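Local coordinates for berberine bridge enzyme-like protein (PDB 5D79) that uses flavin-adenine dinucleotide as its cofactor, acts as a secreted plant oxidoreductase of the berberine bridge enzyme-like family and takes part in adaptation to salt stress, at residues A[128-140]-A[147-160]. Sequence-based numbering, arbitrary orientation.
Sequences IDLRNLRSISLDV and VQTGATAGELYYEI. With FAD (flavin-adenine dinucleotide), chain E; PO4 (phosphate ion), chain D.
Ile136 and Val147 form an antiparallel, non-hydrogen-bonded pair with CA atoms 4.7 Å apart, and strand 136-139 runs at 38° to helix 153-160, their axes 9.4 Å apart at closest approach. Next to that pair, Gln148 N donates to Ser135 O almost straight (171° at the hydrogen), and Gly150 N donates to Leu133 O at 2.8 Å. The Gln148 side chain adds a third link: its OE1 accepts from Ser135 N at 3.2 Å, with the donor tilted out of the amide carbonyl plane, while NE2 at the other end of the amide makes weak bonds to a phosphate ion, probably from the crystallisation liquor. Ile136 lies beside Val147, pointing the same way, and CG1 meets Val147 CG1 at 3.8 Å. With its CG1 anti to the carbonyl carbon (chi1 -58°), CD1 reaches Ala151 CB and the Leu156 backbone, leaving CG2 against Leu156 CD1 and Glu159 CG. Leu138 crosses Ile160 at about a right angle, CD1 to CG1 3.7 Å, and passes alongside the aliphatic part of Glu159; a water links Glu159 OE2 to Leu138 N. At the start of the helix, Glu155 OE1 accepts from Thr152 N and Thr152 OG1 from Glu155 N, a capping box, while Glu155 OE2 meets the guanidinium edge of Arg134 in a salt bridge whose hydrogen bond, from Arg134 NH2 to Glu155 OE2, is long and weak (3.3 Å), and also pairs with Arg358. Leu130 CD1 and Thr149 CB both lie close to FAD N6A; Thr149 OG1 is hydrogen-bonded to Ile239 O. The whole is a beta hairpin leading into a capped helix, within the PCMH-type FAD-binding domain; the type I turns at 130-133 and 148-151 border the adenine end of the cofactor pocket.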
loop_
_atom_site.group_PDB
_atom_site.type_symbol
_atom_site.label_atom_id
_atom_site.label_comp_id
_atom_site.label_asym_id
_atom_site.label_seq_id
_atom_site.Cartn_x
_atom_site.Cartn_y
_atom_site.Cartn_z
ATOM N N ILE A 128 4.267 -18.663 -1.081
ATOM C CA ILE A 128 2.825 -18.921 -1.110
ATOM C C ILE A 128 2.115 -17.820 -1.927
ATOM O O ILE A 128 1.775 -16.754 -1.390
ATOM C CB ILE A 128 2.212 -18.969 0.320
ATOM C CG1 ILE A 128 3.063 -19.819 1.266
ATOM C CG2 ILE A 128 0.788 -19.489 0.282
ATOM C CD1 ILE A 128 2.625 -19.738 2.703
ATOM N N ASP A 129 1.916 -18.075 -3.221
ATOM C CA ASP A 129 1.257 -17.130 -4.123
ATOM C C ASP A 129 -0.255 -17.346 -4.049
ATOM O O ASP A 129 -0.744 -18.447 -4.319
ATOM C CB ASP A 129 1.781 -17.315 -5.556
ATOM C CG ASP A 129 1.343 -16.198 -6.524
ATOM O OD1 ASP A 129 0.141 -15.862 -6.583
ATOM O OD2 ASP A 129 2.217 -15.675 -7.256
ATOM N N LEU A 130 -0.988 -16.291 -3.692
ATOM C CA LEU A 130 -2.422 -16.394 -3.402
ATOM C C LEU A 130 -3.312 -16.107 -4.599
ATOM O O LEU A 130 -4.516 -15.922 -4.445
ATOM C CB LEU A 130 -2.800 -15.444 -2.270
ATOM C CG LEU A 130 -2.098 -15.741 -0.947
ATOM C CD1 LEU A 130 -2.347 -14.635 0.044
ATOM C CD2 LEU A 130 -2.583 -17.067 -0.400
ATOM N N ARG A 131 -2.717 -16.100 -5.786
ATOM C CA ARG A 131 -3.415 -15.735 -7.009
ATOM C C ARG A 131 -4.709 -16.513 -7.277
ATOM O O ARG A 131 -5.595 -16.010 -7.951
ATOM C CB ARG A 131 -2.475 -15.912 -8.197
ATOM C CG ARG A 131 -2.122 -17.357 -8.526
ATOM C CD ARG A 131 -1.130 -17.368 -9.651
ATOM N NE ARG A 131 -0.156 -16.308 -9.435
ATOM C CZ ARG A 131 0.834 -16.011 -10.266
ATOM N NH1 ARG A 131 0.989 -16.698 -11.391
ATOM N NH2 ARG A 131 1.669 -15.024 -9.968
ATOM N N ASN A 132 -4.816 -17.731 -6.753
ATOM C CA ASN A 132 -5.982 -18.578 -7.012
ATOM C C ASN A 132 -7.127 -18.352 -6.033
ATOM O O ASN A 132 -8.263 -18.749 -6.299
ATOM C CB ASN A 132 -5.583 -20.056 -6.986
ATOM C CG ASN A 132 -4.756 -20.456 -8.186
ATOM O OD1 ASN A 132 -4.817 -19.811 -9.240
ATOM N ND2 ASN A 132 -3.981 -21.530 -8.041
ATOM N N LEU A 133 -6.820 -17.730 -4.897
ATOM C CA LEU A 133 -7.829 -17.440 -3.882
ATOM C C LEU A 133 -8.188 -15.957 -3.895
ATOM O O LEU A 133 -7.683 -15.173 -3.092
ATOM C CB LEU A 133 -7.339 -17.862 -2.491
ATOM C CG LEU A 133 -7.046 -19.350 -2.293
ATOM C CD1 LEU A 133 -6.526 -19.637 -0.889
ATOM C CD2 LEU A 133 -8.292 -20.165 -2.591
ATOM N N ARG A 134 -9.070 -15.584 -4.815
ATOM C CA ARG A 134 -9.434 -14.187 -5.003
ATOM C C ARG A 134 -10.940 -14.006 -5.118
ATOM O O ARG A 134 -11.418 -13.048 -5.736
ATOM C CB ARG A 134 -8.741 -13.622 -6.246
ATOM C CG ARG A 134 -9.020 -14.367 -7.526
ATOM C CD ARG A 134 -8.277 -13.718 -8.671
ATOM N NE ARG A 134 -7.739 -14.704 -9.598
ATOM C CZ ARG A 134 -7.241 -14.415 -10.796
ATOM N NH1 ARG A 134 -6.766 -15.384 -11.567
ATOM N NH2 ARG A 134 -7.228 -13.159 -11.225
ATOM N N SER A 135 -11.686 -14.923 -4.514
ATOM C CA SER A 135 -13.139 -14.899 -4.599
ATOM C C SER A 135 -13.728 -13.756 -3.782
ATOM O O SER A 135 -13.357 -13.561 -2.623
ATOM C CB SER A 135 -13.721 -16.233 -4.134
ATOM O OG SER A 135 -13.307 -17.291 -4.986
ATOM N N ILE A 136 -14.646 -13.008 -4.391
ATOM C CA ILE A 136 -15.280 -11.877 -3.731
ATOM C C ILE A 136 -16.787 -12.046 -3.668
ATOM O O ILE A 136 -17.470 -12.050 -4.681
ATOM C CB ILE A 136 -14.956 -10.542 -4.442
ATOM C CG1 ILE A 136 -13.439 -10.320 -4.484
ATOM C CG2 ILE A 136 -15.646 -9.378 -3.728
ATOM C CD1 ILE A 136 -12.980 -9.243 -5.436
ATOM N N SER A 137 -17.308 -12.171 -2.464
ATOM C CA SER A 137 -18.733 -12.315 -2.299
ATOM C C SER A 137 -19.272 -11.217 -1.388
ATOM O O SER A 137 -19.032 -11.213 -0.169
ATOM C CB SER A 137 -19.052 -13.697 -1.745
ATOM O OG SER A 137 -18.281 -14.682 -2.408
ATOM N N LEU A 138 -19.991 -10.276 -1.992
ATOM C CA LEU A 138 -20.581 -9.166 -1.263
ATOM C C LEU A 138 -22.011 -9.466 -0.842
ATOM O O LEU A 138 -22.684 -10.314 -1.429
ATOM C CB LEU A 138 -20.555 -7.904 -2.118
ATOM C CG LEU A 138 -19.226 -7.645 -2.820
ATOM C CD1 LEU A 138 -19.348 -6.428 -3.728
ATOM C CD2 LEU A 138 -18.119 -7.471 -1.792
ATOM N N ASP A 139 -22.469 -8.759 0.179
ATOM C CA ASP A 139 -23.868 -8.780 0.586
ATOM C C ASP A 139 -24.346 -7.334 0.549
ATOM O O ASP A 139 -24.332 -6.649 1.573
ATOM C CB ASP A 139 -24.018 -9.400 1.986
ATOM C CG ASP A 139 -25.459 -9.371 2.519
ATOM O OD1 ASP A 139 -26.317 -8.633 1.990
ATOM O OD2 ASP A 139 -25.726 -10.087 3.509
ATOM N N VAL A 140 -24.762 -6.862 -0.622
ATOM C CA VAL A 140 -24.969 -5.426 -0.791
ATOM C C VAL A 140 -26.039 -4.879 0.167
ATOM O O VAL A 140 -25.954 -3.731 0.602
ATOM C CB VAL A 140 -25.341 -5.080 -2.247
ATOM C CG1 VAL A 140 -25.054 -3.630 -2.537
ATOM C CG2 VAL A 140 -24.539 -5.936 -3.198
ATOM N N VAL A 147 -13.737 -11.008 1.187
ATOM C CA VAL A 147 -12.794 -10.803 0.104
ATOM C C VAL A 147 -11.540 -11.618 0.343
ATOM O O VAL A 147 -10.743 -11.283 1.220
ATOM C CB VAL A 147 -12.405 -9.318 -0.046
ATOM C CG1 VAL A 147 -11.697 -9.088 -1.399
ATOM C CG2 VAL A 147 -13.633 -8.427 0.102
ATOM N N GLN A 148 -11.374 -12.685 -0.432
ATOM C CA GLN A 148 -10.178 -13.511 -0.354
ATOM C C GLN A 148 -8.947 -12.700 -0.731
ATOM O O GLN A 148 -8.972 -11.905 -1.672
ATOM C CB GLN A 148 -10.299 -14.734 -1.254
ATOM C CG GLN A 148 -11.421 -15.671 -0.872
ATOM C CD GLN A 148 -11.215 -17.066 -1.435
ATOM O OE1 GLN A 148 -10.735 -17.226 -2.546
ATOM N NE2 GLN A 148 -11.561 -18.080 -0.656
ATOM N N THR A 149 -7.865 -12.924 0.005
ATOM C CA THR A 149 -6.687 -12.058 -0.041
ATOM C C THR A 149 -5.886 -12.073 -1.352
ATOM O O THR A 149 -4.964 -11.270 -1.527
ATOM C CB THR A 149 -5.734 -12.424 1.104
ATOM O OG1 THR A 149 -5.595 -13.849 1.156
ATOM C CG2 THR A 149 -6.293 -11.909 2.431
ATOM N N GLY A 150 -6.228 -12.978 -2.268
ATOM C CA GLY A 150 -5.570 -13.023 -3.560
ATOM C C GLY A 150 -6.153 -12.004 -4.519
ATOM O O GLY A 150 -5.617 -11.785 -5.607
ATOM N N ALA A 151 -7.250 -11.376 -4.101
ATOM C CA ALA A 151 -7.954 -10.403 -4.919
ATOM C C ALA A 151 -7.201 -9.082 -4.979
ATOM O O ALA A 151 -6.459 -8.742 -4.059
ATOM C CB ALA A 151 -9.351 -10.189 -4.387
ATOM N N THR A 152 -7.375 -8.340 -6.069
ATOM C CA THR A 152 -6.798 -7.014 -6.132
ATOM C C THR A 152 -7.850 -6.012 -5.737
ATOM O O THR A 152 -9.037 -6.313 -5.779
ATOM C CB THR A 152 -6.280 -6.645 -7.525
ATOM O OG1 THR A 152 -7.391 -6.496 -8.420
ATOM C CG2 THR A 152 -5.291 -7.688 -8.051
ATOM N N ALA A 153 -7.400 -4.823 -5.357
ATOM C CA ALA A 153 -8.277 -3.694 -5.108
ATOM C C ALA A 153 -9.171 -3.392 -6.329
ATOM O O ALA A 153 -10.359 -3.103 -6.180
ATOM C CB ALA A 153 -7.457 -2.479 -4.728
ATOM N N GLY A 154 -8.601 -3.476 -7.528
ATOM C CA GLY A 154 -9.372 -3.314 -8.745
ATOM C C GLY A 154 -10.510 -4.313 -8.913
ATOM O O GLY A 154 -11.613 -3.945 -9.323
ATOM N N GLU A 155 -10.252 -5.579 -8.602
ATOM C CA GLU A 155 -11.284 -6.605 -8.714
ATOM C C GLU A 155 -12.404 -6.314 -7.714
ATOM O O GLU A 155 -13.595 -6.441 -8.036
ATOM C CB GLU A 155 -10.693 -8.008 -8.491
ATOM C CG GLU A 155 -9.810 -8.507 -9.639
ATOM C CD GLU A 155 -8.832 -9.628 -9.238
ATOM O OE1 GLU A 155 -8.769 -10.006 -8.045
ATOM O OE2 GLU A 155 -8.117 -10.120 -10.137
ATOM N N LEU A 156 -12.019 -5.915 -6.506
ATOM C CA LEU A 156 -12.989 -5.583 -5.475
ATOM C C LEU A 156 -13.854 -4.398 -5.916
ATOM O O LEU A 156 -15.094 -4.439 -5.838
ATOM C CB LEU A 156 -12.286 -5.268 -4.157
ATOM C CG LEU A 156 -13.226 -4.722 -3.090
ATOM C CD1 LEU A 156 -14.243 -5.782 -2.703
ATOM C CD2 LEU A 156 -12.436 -4.247 -1.886
ATOM N N TYR A 157 -13.186 -3.347 -6.376
ATOM C CA TYR A 157 -13.861 -2.179 -6.910
ATOM C C TYR A 157 -14.882 -2.573 -7.968
ATOM O O TYR A 157 -16.025 -2.100 -7.959
ATOM C CB TYR A 157 -12.842 -1.212 -7.507
ATOM C CG TYR A 157 -12.026 -0.495 -6.475
ATOM C CD1 TYR A 157 -12.440 -0.440 -5.155
ATOM C CD2 TYR A 157 -10.832 0.136 -6.815
ATOM C CE1 TYR A 157 -11.685 0.229 -4.199
ATOM C CE2 TYR A 157 -10.076 0.813 -5.867
ATOM C CZ TYR A 157 -10.515 0.854 -4.568
ATOM O OH TYR A 157 -9.785 1.513 -3.619
ATOM N N TYR A 158 -14.459 -3.449 -8.872
ATOM C CA TYR A 158 -15.280 -3.857 -10.004
ATOM C C TYR A 158 -16.533 -4.567 -9.535
ATOM O O TYR A 158 -17.617 -4.350 -10.062
ATOM C CB TYR A 158 -14.483 -4.761 -10.940
ATOM C CG TYR A 158 -15.221 -5.163 -12.184
ATOM C CD1 TYR A 158 -15.478 -4.236 -13.195
ATOM C CD2 TYR A 158 -15.651 -6.473 -12.366
ATOM C CE1 TYR A 158 -16.147 -4.608 -14.351
ATOM C CE2 TYR A 158 -16.318 -6.854 -13.516
ATOM C CZ TYR A 158 -16.564 -5.921 -14.504
ATOM O OH TYR A 158 -17.230 -6.310 -15.643
ATOM N N GLU A 159 -16.374 -5.412 -8.526
ATOM C CA GLU A 159 -17.480 -6.214 -8.024
ATOM C C GLU A 159 -18.543 -5.306 -7.386
ATOM O O GLU A 159 -19.735 -5.412 -7.682
ATOM C CB GLU A 159 -16.935 -7.264 -7.045
ATOM C CG GLU A 159 -17.930 -8.306 -6.553
ATOM C CD GLU A 159 -18.614 -9.099 -7.661
ATOM O OE1 GLU A 159 -17.982 -9.401 -8.715
ATOM O OE2 GLU A 159 -19.806 -9.419 -7.447
ATOM N N ILE A 160 -18.086 -4.397 -6.532
ATOM C CA ILE A 160 -18.926 -3.347 -5.974
ATOM C C ILE A 160 -19.574 -2.468 -7.049
ATOM O O ILE A 160 -20.796 -2.407 -7.157
ATOM C CB ILE A 160 -18.120 -2.441 -5.052
ATOM C CG1 ILE A 160 -17.483 -3.258 -3.927
ATOM C CG2 ILE A 160 -19.007 -1.345 -4.507
ATOM C CD1 ILE A 160 -16.487 -2.480 -3.097
HETATM P PA FAD E . 2.522 -8.106 -1.914
HETATM O O1A FAD E . 3.952 -7.955 -2.370
HETATM O O2A FAD E . 1.857 -9.346 -2.467
HETATM O O5B FAD E . 2.462 -8.063 -0.300
HETATM C C5B FAD E . 3.171 -7.077 0.437
HETATM C C4B FAD E . 3.458 -7.510 1.881
HETATM O O4B FAD E . 2.272 -8.028 2.459
HETATM C C3B FAD E . 4.510 -8.608 1.932
HETATM O O3B FAD E . 5.337 -8.470 3.069
HETATM C C2B FAD E . 3.675 -9.874 2.011
HETATM O O2B FAD E . 4.354 -10.933 2.663
HETATM C C1B FAD E . 2.418 -9.409 2.739
HETATM N N9A FAD E . 1.189 -10.146 2.373
HETATM C C8A FAD E . 0.520 -10.170 1.169
HETATM N N7A FAD E . -0.571 -10.968 1.300
HETATM C C5A FAD E . -0.611 -11.453 2.564
HETATM C C6A FAD E . -1.487 -12.303 3.238
HETATM N N6A FAD E . -2.667 -12.620 2.716
HETATM N N1A FAD E . -1.252 -12.617 4.563
HETATM C C2A FAD E . -0.161 -12.087 5.216
HETATM N N3A FAD E . 0.705 -11.249 4.541
HETATM C C4A FAD E . 0.487 -10.936 3.243
HETATM N N1 FAD E . -0.555 1.951 -0.945
HETATM C C2 FAD E . -1.437 2.903 -0.462
HETATM O O2 FAD E . -2.025 2.726 0.611
HETATM N N3 FAD E . -1.673 4.053 -1.207
HETATM C C4 FAD E . -1.039 4.267 -2.420
HETATM O O4 FAD E . -1.359 5.240 -3.104
HETATM C C4X FAD E . -0.167 3.295 -2.912
HETATM N N5 FAD E . 0.383 3.406 -4.180
HETATM C C5X FAD E . 0.985 2.300 -4.762
HETATM C C6 FAD E . 1.327 2.289 -6.113
HETATM C C7 FAD E . 1.940 1.171 -6.683
HETATM C C7M FAD E . 2.313 1.176 -8.135
HETATM C C8 FAD E . 2.174 0.032 -5.909
HETATM C C8M FAD E . 2.854 -1.173 -6.489
HETATM C C9 FAD E . 1.836 0.044 -4.560
HETATM C C9A FAD E . 1.291 1.189 -3.972
HETATM N N10 FAD E . 0.984 1.219 -2.621
HETATM C C10 FAD E . 0.042 2.124 -2.174
HETATM C "C1'" FAD E . 1.605 0.233 -1.679
HETATM C "C2'" FAD E . 0.795 -1.038 -1.507
HETATM O "O2'" FAD E . -0.417 -0.729 -0.854
HETATM C "C3'" FAD E . 1.635 -2.012 -0.692
HETATM O "O3'" FAD E . 2.766 -2.372 -1.456
HETATM C "C4'" FAD E . 0.888 -3.284 -0.372
HETATM O "O4'" FAD E . 1.446 -3.889 0.764
HETATM C "C5'" FAD E . 1.056 -4.263 -1.512
HETATM O "O5'" FAD E . 0.098 -5.286 -1.374
HETATM P P FAD E . 0.151 -6.494 -2.426
HETATM O O1P FAD E . -0.735 -7.619 -1.961
HETATM O O2P FAD E . -0.241 -6.026 -3.805
HETATM O O3P FAD E . 1.738 -6.786 -2.402
HETATM P P PO4 D . -13.803 -16.757 2.212
HETATM O O1 PO4 D . -13.816 -15.254 2.330
HETATM O O2 PO4 D . -14.806 -17.320 3.194
HETATM O O3 PO4 D . -14.160 -17.148 0.801
HETATM O O4 PO4 D . -12.423 -17.283 2.524
HETATM O O HOH W 1 -5.951 -15.845 -0.644
HETATM O O HOH W 2 -11.296 -11.465 -7.884
HETATM O O HOH W 3 -20.511 -10.778 -4.936
#